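Local coordinates for ribosomal RNA processing protein 6 (Trypanosoma brucei brucei, PDB 4NLC) that probably trims and degrades RNA from its 3' end, as the catalytic core of an exosome-associated nuclear exoribonuclease, at residues A204-R209 with A213-Y218; L7-P12 with Q106-L111. The protein carries 1 engineered substitution. All blocks are in the same frame, centred on the assembly; numbering follows the deposited sequence.

Contact 1 of 2, residues A204-R209 with A213-Y218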
ATOM      1  N   ALA A 204     -12.408   4.134  -3.039  1.00 43.46           N
ATOM      2  CA  ALA A 204     -13.240   4.353  -1.843  1.00 41.63           C
ATOM      3  C   ALA A 204     -12.408   4.663  -0.561  1.00 39.84           C
ATOM      4  O   ALA A 204     -11.176   4.560  -0.572  1.00 38.04           O
ATOM      5  CB  ALA A 204     -14.138   3.145  -1.604  1.00 41.94           C
ATOM      6  N   ASP A 205     -13.094   5.093   0.518  1.00 33.06           N
ATOM      7  CA  ASP A 205     -12.460   5.362   1.799  1.00 31.13           C
ATOM      8  C   ASP A 205     -12.522   4.055   2.613  1.00 32.92           C
ATOM      9  O   ASP A 205     -13.578   3.682   3.156  1.00 30.81           O
ATOM     10  CB  ASP A 205     -13.143   6.524   2.534  1.00 32.80           C
ATOM     11  CG  ASP A 205     -12.358   7.050   3.732  1.00 36.98           C
ATOM     12  OD1 ASP A 205     -11.391   6.377   4.157  1.00 36.32           O
ATOM     13  OD2 ASP A 205     -12.678   8.159   4.211  1.00 38.15           O
ATOM     14  N   TRP A 206     -11.384   3.351   2.672  1.00 28.30           N
ATOM     15  CA  TRP A 206     -11.308   2.055   3.349  1.00 27.83           C
ATOM     16  C   TRP A 206     -11.114   2.176   4.867  1.00 32.88           C
ATOM     17  O   TRP A 206     -11.063   1.164   5.555  1.00 32.04           O
ATOM     18  CB  TRP A 206     -10.263   1.164   2.689  1.00 25.55           C
ATOM     19  CG  TRP A 206     -10.717   0.705   1.347  1.00 26.86           C
ATOM     20  CD1 TRP A 206     -10.381   1.240   0.135  1.00 29.86           C
ATOM     21  CD2 TRP A 206     -11.681  -0.326   1.081  1.00 26.90           C
ATOM     22  NE1 TRP A 206     -11.060   0.585  -0.876  1.00 29.67           N
ATOM     23  CE2 TRP A 206     -11.879  -0.366  -0.321  1.00 31.01           C
ATOM     24  CE3 TRP A 206     -12.393  -1.227   1.897  1.00 27.80           C
ATOM     25  CZ2 TRP A 206     -12.729  -1.295  -0.928  1.00 30.31           C
ATOM     26  CZ3 TRP A 206     -13.277  -2.110   1.295  1.00 29.47           C
ATOM     27  CH2 TRP A 206     -13.425  -2.151  -0.101  1.00 30.31           C
ATOM     28  N   ARG A 207     -11.113   3.408   5.391  1.00 30.54           N
ATOM     29  CA  ARG A 207     -11.036   3.643   6.831  1.00 30.50           C
ATOM     30  C   ARG A 207     -12.419   3.511   7.468  1.00 34.10           C
ATOM     31  O   ARG A 207     -12.501   3.438   8.690  1.00 33.93           O
ATOM     32  CB  ARG A 207     -10.578   5.080   7.102  1.00 31.27           C
ATOM     33  CG  ARG A 207      -9.207   5.431   6.565  1.00 33.96           C
ATOM     34  CD  ARG A 207      -8.906   6.866   6.919  1.00 32.08           C
ATOM     35  NE  ARG A 207      -9.853   7.774   6.281  1.00 30.33           N
ATOM     36  CZ  ARG A 207     -10.054   9.020   6.673  1.00 40.56           C
ATOM     37  NH1 ARG A 207      -9.398   9.505   7.717  1.00 33.11           N
ATOM     38  NH2 ARG A 207     -10.922   9.786   6.037  1.00 29.66           N
ATOM     39  N   VAL A 208     -13.506   3.580   6.672  1.00 31.30           N
ATOM     40  CA  VAL A 208     -14.854   3.598   7.246  1.00 32.34           C
ATOM     41  C   VAL A 208     -15.233   2.269   7.888  1.00 34.59           C
ATOM     42  O   VAL A 208     -14.902   1.190   7.388  1.00 32.84           O
ATOM     43  CB  VAL A 208     -15.979   4.129   6.306  1.00 38.60           C
ATOM     44  CG1 VAL A 208     -15.654   5.541   5.804  1.00 39.01           C
ATOM     45  CG2 VAL A 208     -16.258   3.181   5.139  1.00 38.80           C
ATOM     46  N   ARG A 209     -15.882   2.382   9.041  1.00 32.00           N
ATOM     47  CA  ARG A 209     -16.403   1.263   9.808  1.00 31.70           C
ATOM     48  C   ARG A 209     -17.808   1.651  10.282  1.00 36.00           C
ATOM     49  O   ARG A 209     -17.995   2.756  10.789  1.00 35.84           O
ATOM     50  CB  ARG A 209     -15.479   0.875  10.993  1.00 29.63           C
ATOM     51  CG  ARG A 209     -14.057   0.423  10.605  1.00 28.59           C
ATOM     52  CD  ARG A 209     -14.043  -0.894   9.812  1.00 28.72           C
ATOM     53  NE  ARG A 209     -12.676  -1.313   9.496  1.00 29.97           N
ATOM     54  CZ  ARG A 209     -12.020  -1.048   8.372  1.00 36.51           C
ATOM     55  NH1 ARG A 209     -12.600  -0.355   7.403  1.00 34.55           N
ATOM     56  NH2 ARG A 209     -10.779  -1.477   8.210  1.00 28.36           N
ATOM     57  N   ALA A 213     -22.029  -3.446   2.871  1.00 32.23           N
ATOM     58  CA  ALA A 213     -22.147  -4.685   2.093  1.00 32.80           C
ATOM     59  C   ALA A 213     -21.471  -4.663   0.691  1.00 35.97           C
ATOM     60  O   ALA A 213     -20.768  -5.610   0.337  1.00 35.72           O
ATOM     61  CB  ALA A 213     -23.613  -5.079   1.966  1.00 34.15           C
ATOM     62  N   GLU A 214     -21.630  -3.573  -0.062  1.00 33.39           N
ATOM     63  CA  GLU A 214     -21.055  -3.428  -1.414  1.00 33.03           C
ATOM     64  C   GLU A 214     -19.528  -3.457  -1.372  1.00 35.28           C
ATOM     65  O   GLU A 214     -18.880  -4.000  -2.284  1.00 33.91           O
ATOM     66  CB  GLU A 214     -21.539  -2.135  -2.097  1.00 35.08           C
ATOM     67  CG  GLU A 214     -23.041  -2.045  -2.330  1.00 48.96           C
ATOM     68  CD  GLU A 214     -23.923  -1.571  -1.181  1.00 69.28           C
ATOM     69  OE1 GLU A 214     -25.122  -1.326  -1.450  1.00 77.68           O
ATOM     70  OE2 GLU A 214     -23.443  -1.448  -0.028  1.00 50.13           O
ATOM     71  N   MET A 215     -18.956  -2.846  -0.315  1.00 30.93           N
ATOM     72  CA  MET A 215     -17.503  -2.811  -0.099  1.00 29.50           C
ATOM     73  C   MET A 215     -16.999  -4.161   0.473  1.00 34.02           C
ATOM     74  O   MET A 215     -15.891  -4.598   0.137  1.00 33.97           O
ATOM     75  CB  MET A 215     -17.120  -1.623   0.778  1.00 31.47           C
ATOM     76  CG  MET A 215     -17.102  -0.326   0.010  1.00 35.24           C
ATOM     77  SD  MET A 215     -16.863   1.157   1.009  1.00 38.97           S
ATOM     78  CE  MET A 215     -15.146   1.100   1.356  1.00 34.43           C
ATOM     79  N   VAL A 216     -17.847  -4.867   1.256  1.00 30.93           N
ATOM     80  CA  VAL A 216     -17.493  -6.211   1.742  1.00 31.39           C
ATOM     81  C   VAL A 216     -17.409  -7.126   0.494  1.00 35.20           C
ATOM     82  O   VAL A 216     -16.441  -7.867   0.342  1.00 34.59           O
ATOM     83  CB  VAL A 216     -18.489  -6.759   2.794  1.00 35.37           C
ATOM     84  CG1 VAL A 216     -18.188  -8.215   3.122  1.00 35.33           C
ATOM     85  CG2 VAL A 216     -18.486  -5.909   4.070  1.00 34.81           C
ATOM     86  N   SER A 217     -18.392  -7.009  -0.419  1.00 31.58           N
ATOM     87  CA  SER A 217     -18.432  -7.790  -1.665  1.00 32.11           C
ATOM     88  C   SER A 217     -17.234  -7.461  -2.578  1.00 35.24           C
ATOM     89  O   SER A 217     -16.591  -8.387  -3.080  1.00 34.29           O
ATOM     90  CB  SER A 217     -19.760  -7.604  -2.387  1.00 34.17           C
ATOM     91  OG  SER A 217     -19.727  -8.364  -3.579  1.00 40.87           O
ATOM     92  N   TYR A 218     -16.903  -6.150  -2.733  1.00 31.85           N
ATOM     93  CA  TYR A 218     -15.730  -5.701  -3.491  1.00 32.21           C
ATOM     94  C   TYR A 218     -14.439  -6.324  -2.954  1.00 32.88           C
ATOM     95  O   TYR A 218     -13.614  -6.799  -3.742  1.00 31.89           O
ATOM     96  CB  TYR A 218     -15.589  -4.159  -3.464  1.00 35.06           C
ATOM     97  CG  TYR A 218     -14.388  -3.660  -4.250  1.00 37.93           C
ATOM     98  CD1 TYR A 218     -13.140  -3.527  -3.646  1.00 39.62           C
ATOM     99  CD2 TYR A 218     -14.494  -3.352  -5.603  1.00 39.09           C
ATOM    100  CE1 TYR A 218     -12.026  -3.109  -4.371  1.00 41.05           C
ATOM    101  CE2 TYR A 218     -13.398  -2.894  -6.327  1.00 39.86           C
ATOM    102  CZ  TYR A 218     -12.165  -2.777  -5.710  1.00 47.72           C
ATOM    103  OH  TYR A 218     -11.088  -2.345  -6.445  1.00 48.69           O
TER

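Contact 2 of 2, residues L7-P12 with Q106-L111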
ATOM      1  N   LEU A   7      -5.371   7.747  15.618  1.00 49.01           N
ATOM      2  CA  LEU A   7      -5.605   8.059  17.028  1.00 50.62           C
ATOM      3  C   LEU A   7      -5.886   6.789  17.873  1.00 55.00           C
ATOM      4  O   LEU A   7      -5.718   6.822  19.093  1.00 56.13           O
ATOM      5  CB  LEU A   7      -6.707   9.139  17.204  1.00 51.83           C
ATOM      6  CG  LEU A   7      -6.619  10.453  16.350  1.00 57.73           C
ATOM      7  CD1 LEU A   7      -7.548  11.526  16.902  1.00 58.75           C
ATOM      8  CD2 LEU A   7      -5.188  11.034  16.276  1.00 60.60           C
ATOM      9  N   THR A   8      -6.280   5.675  17.214  1.00 49.55           N
ATOM     10  CA  THR A   8      -6.535   4.370  17.837  1.00 47.75           C
ATOM     11  C   THR A   8      -5.242   3.530  17.782  1.00 48.54           C
ATOM     12  O   THR A   8      -5.238   2.405  18.287  1.00 48.78           O
ATOM     13  CB  THR A   8      -7.675   3.590  17.114  1.00 53.93           C
ATOM     14  OG1 THR A   8      -7.167   2.959  15.929  1.00 50.73           O
ATOM     15  CG2 THR A   8      -8.897   4.444  16.796  1.00 52.30           C
ATOM     16  N   PHE A   9      -4.175   4.029  17.111  1.00 42.12           N
ATOM     17  CA  PHE A   9      -2.934   3.249  16.998  1.00 40.72           C
ATOM     18  C   PHE A   9      -2.268   3.067  18.350  1.00 49.11           C
ATOM     19  O   PHE A   9      -2.233   4.006  19.140  1.00 49.70           O
ATOM     20  CB  PHE A   9      -1.952   3.811  15.948  1.00 40.44           C
ATOM     21  CG  PHE A   9      -2.359   3.752  14.484  1.00 39.60           C
ATOM     22  CD1 PHE A   9      -3.555   3.145  14.093  1.00 39.16           C
ATOM     23  CD2 PHE A   9      -1.546   4.312  13.495  1.00 40.14           C
ATOM     24  CE1 PHE A   9      -3.944   3.124  12.745  1.00 39.26           C
ATOM     25  CE2 PHE A   9      -1.920   4.262  12.144  1.00 41.70           C
ATOM     26  CZ  PHE A   9      -3.116   3.663  11.778  1.00 38.66           C
ATOM     27  N   GLU A  10      -1.815   1.837  18.641  1.00 49.11           N
ATOM     28  CA  GLU A  10      -1.140   1.490  19.900  1.00 51.20           C
ATOM     29  C   GLU A  10       0.237   2.161  19.909  1.00 58.31           C
ATOM     30  O   GLU A  10       0.742   2.548  20.965  1.00 58.07           O
ATOM     31  CB  GLU A  10      -1.007  -0.035  20.056  1.00 52.30           C
ATOM     32  CG  GLU A  10      -2.339  -0.771  20.177  1.00 65.26           C
ATOM     33  CD  GLU A  10      -3.121  -0.564  21.458  1.00101.02           C
ATOM     34  OE1 GLU A  10      -2.624  -0.967  22.536  1.00107.09           O
ATOM     35  OE2 GLU A  10      -4.249  -0.025  21.381  1.00 99.79           O
ATOM     36  N   HIS A  11       0.796   2.343  18.703  1.00 56.28           N
ATOM     37  CA  HIS A  11       2.074   2.987  18.454  1.00 57.00           C
ATOM     38  C   HIS A  11       1.841   4.155  17.463  1.00 56.08           C
ATOM     39  O   HIS A  11       1.379   3.909  16.343  1.00 54.86           O
ATOM     40  CB  HIS A  11       3.088   1.966  17.877  1.00 58.61           C
ATOM     41  CG  HIS A  11       3.096   0.617  18.545  1.00 62.81           C
ATOM     42  ND1 HIS A  11       2.071  -0.302  18.336  1.00 64.79           N
ATOM     43  CD2 HIS A  11       4.027   0.054  19.354  1.00 65.32           C
ATOM     44  CE1 HIS A  11       2.409  -1.384  19.030  1.00 64.22           C
ATOM     45  NE2 HIS A  11       3.576  -1.216  19.661  1.00 64.81           N
ATOM     46  N   PRO A  12       2.115   5.426  17.852  1.00 49.97           N
ATOM     47  CA  PRO A  12       1.967   6.542  16.887  1.00 48.90           C
ATOM     48  C   PRO A  12       3.013   6.451  15.751  1.00 48.23           C
ATOM     49  O   PRO A  12       4.077   5.865  15.960  1.00 45.63           O
ATOM     50  CB  PRO A  12       2.159   7.790  17.752  1.00 51.65           C
ATOM     51  CG  PRO A  12       3.014   7.335  18.867  1.00 56.69           C
ATOM     52  CD  PRO A  12       2.684   5.892  19.132  1.00 51.62           C
ATOM     53  N   GLN A 106       2.437   8.832   5.438  1.00 25.98           N
ATOM     54  CA  GLN A 106       2.993   7.652   4.784  1.00 25.70           C
ATOM     55  C   GLN A 106       1.894   6.775   4.231  1.00 28.74           C
ATOM     56  O   GLN A 106       2.148   5.958   3.349  1.00 27.45           O
ATOM     57  CB  GLN A 106       3.858   6.832   5.763  1.00 27.06           C
ATOM     58  CG  GLN A 106       5.115   7.560   6.270  1.00 28.21           C
ATOM     59  CD  GLN A 106       5.879   6.715   7.259  1.00 41.54           C
ATOM     60  OE1 GLN A 106       6.300   5.589   6.973  1.00 30.11           O
ATOM     61  NE2 GLN A 106       5.995   7.204   8.475  1.00 37.17           N
ATOM     62  N   GLY A 107       0.687   6.929   4.763  1.00 26.51           N
ATOM     63  CA  GLY A 107      -0.430   6.083   4.374  1.00 25.26           C
ATOM     64  C   GLY A 107      -0.478   4.871   5.282  1.00 28.09           C
ATOM     65  O   GLY A 107       0.442   4.645   6.080  1.00 25.87           O
ATOM     66  N   PHE A 108      -1.571   4.108   5.210  1.00 24.62           N
ATOM     67  CA  PHE A 108      -1.699   2.910   6.031  1.00 23.18           C
ATOM     68  C   PHE A 108      -2.632   1.887   5.418  1.00 25.86           C
ATOM     69  O   PHE A 108      -3.630   2.243   4.798  1.00 25.34           O
ATOM     70  CB  PHE A 108      -2.087   3.232   7.508  1.00 24.44           C
ATOM     71  CG  PHE A 108      -3.343   4.052   7.710  1.00 25.55           C
ATOM     72  CD1 PHE A 108      -4.596   3.454   7.676  1.00 26.44           C
ATOM     73  CD2 PHE A 108      -3.269   5.419   7.975  1.00 27.62           C
ATOM     74  CE1 PHE A 108      -5.758   4.215   7.869  1.00 27.95           C
ATOM     75  CE2 PHE A 108      -4.426   6.184   8.142  1.00 29.54           C
ATOM     76  CZ  PHE A 108      -5.664   5.575   8.107  1.00 27.64           C
ATOM     77  N   THR A 109      -2.354   0.612   5.680  1.00 23.61           N
ATOM     78  CA  THR A 109      -3.217  -0.471   5.229  1.00 22.82           C
ATOM     79  C   THR A 109      -4.505  -0.487   6.057  1.00 26.09           C
ATOM     80  O   THR A 109      -4.459  -0.456   7.290  1.00 24.94           O
ATOM     81  CB  THR A 109      -2.476  -1.795   5.284  1.00 23.39           C
ATOM     82  OG1 THR A 109      -1.221  -1.618   4.627  1.00 25.31           O
ATOM     83  CG2 THR A 109      -3.267  -2.924   4.612  1.00 18.79           C
ATOM     84  N   CYS A 110      -5.636  -0.591   5.367  1.00 23.12           N
ATOM     85  CA  CYS A 110      -6.968  -0.617   5.975  1.00 23.38           C
ATOM     86  C   CYS A 110      -7.600  -2.001   6.133  1.00 26.97           C
ATOM     87  O   CYS A 110      -8.367  -2.226   7.074  1.00 27.22           O
ATOM     88  CB  CYS A 110      -7.892   0.293   5.190  1.00 23.65           C
ATOM     89  SG  CYS A 110      -7.498   2.037   5.381  1.00 28.39           S
ATOM     90  N   LEU A 111      -7.337  -2.889   5.180  1.00 22.55           N
ATOM     91  CA  LEU A 111      -7.978  -4.189   5.103  1.00 22.82           C
ATOM     92  C   LEU A 111      -7.080  -5.157   4.396  1.00 28.29           C
ATOM     93  O   LEU A 111      -6.293  -4.757   3.540  1.00 28.09           O
ATOM     94  CB  LEU A 111      -9.243  -3.999   4.261  1.00 23.10           C
ATOM     95  CG  LEU A 111     -10.483  -4.800   4.588  1.00 27.95           C
ATOM     96  CD1 LEU A 111     -11.029  -4.458   5.983  1.00 27.09           C
ATOM     97  CD2 LEU A 111     -11.547  -4.573   3.503  1.00 30.90           C
TER

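Contact 1 of 2, residues A204-R209 with A213-Y218
Met215 sets its terminal methyl on the indole of Trp206, a worked example of how one flexible side chain can join a loop to a helix. The contact is apolar, with no hydrogen bond crossing between 204-209 and 213-218. In the CH-pi contact, Met215 CE stands 3.6 Å from the centroid of the Trp206 six-membered ring, close to the ring normal. The bend at the end of the methionine (chi3 76°) turns this methyl onto the face and leaves Met215 SD farther above it, 5.0 Å from the centroid of the Trp206 six-membered ring, a Met-aromatic contact. Met215 CE also packs on Ala204 CB at 3.7 Å. Tyr218 arrives at the indole edge, CD1 lying 3.5 Å from Trp206 CZ2, with the two ring planes tilted by 36°.

Polar bonds shape the loop itself. Asp205 OD1 takes the backbone N of Arg207 in an Asx turn, while Arg207 grips the carboxylate side-on through NE and NH2. Arg209 NH1 bridges the carbonyls of Trp206 and Val208.

Tyr218 begins a Tyr-x-x-x-Asp sequence on helix 213-224 and touches Glu98, consistent with the third exonuclease motif of the DEDD-Y family.

Contact 2 of 2, residues L7-P12 with Q106-L111
Phe9 points the edge of its ring at the face of Phe108, and this T-shaped pair carries the whole contact, illustrating how a single residue can dock an N-terminal segment on a strand almost a hundred residues further along the chain. The planes are almost perpendicular, at 86°, with centroids 5.6 Å apart. Phe9 CZ makes the nearest approach, 4.1 Å from Phe108 CG, so the CZ corner of one ring rests over the other near its root and not over its centre. With CG between its own backbone N and carbonyl carbon (chi1 56°), Phe108 brings its ring to the side from which Phe9 comes, and chi2 (81°) sets the turn of its face. Both rings are buried, and Arg129 adds a cation-pi contact to Phe9.

Beyond the pair the segments part. The nearest CA atoms, those of Phe9 and Phe108, are 11.0 Å apart, and just 77 Å² is buried in all. The flanking residues of 7-12 are exposed, and Glu10 is poorly ordered, in contrast to the enclosed rings.

Phe108 starts strand 108-115, which runs antiparallel to 92-100 and bulges where Cys110 and Leu111 both face Glu98. The Phe108 ring also meets His100 of that strand and touches Asp161 of helix 152-162, whose carboxylate accepts a hydrogen bond from Thr109 OG1. Phe9 thus packs on a ring that itself lies between the sheet and this helix.

In the fold
From the N terminus, contact 2 comes first: it closes a loop of 93 residues that takes in the small hairpin of strands 23-25 and 31-33 and the opening strands of the six-stranded mixed sheet. Contact 1 closes a much shorter loop later, with three residues between its segments. The two lie in series, neither enclosing nor crossing the other, with centres about 17 Å apart. They meet through strand 108-115: Arg209 NH2 makes a weak hydrogen bond to Cys110 O, and Arg207 CD packs on Phe108 CZ at 3.7 Å. Contact 2 ties the N-terminal segment to this strand directly, whereas contact 1 ties helix 213-224 to it by way of loop 204-209.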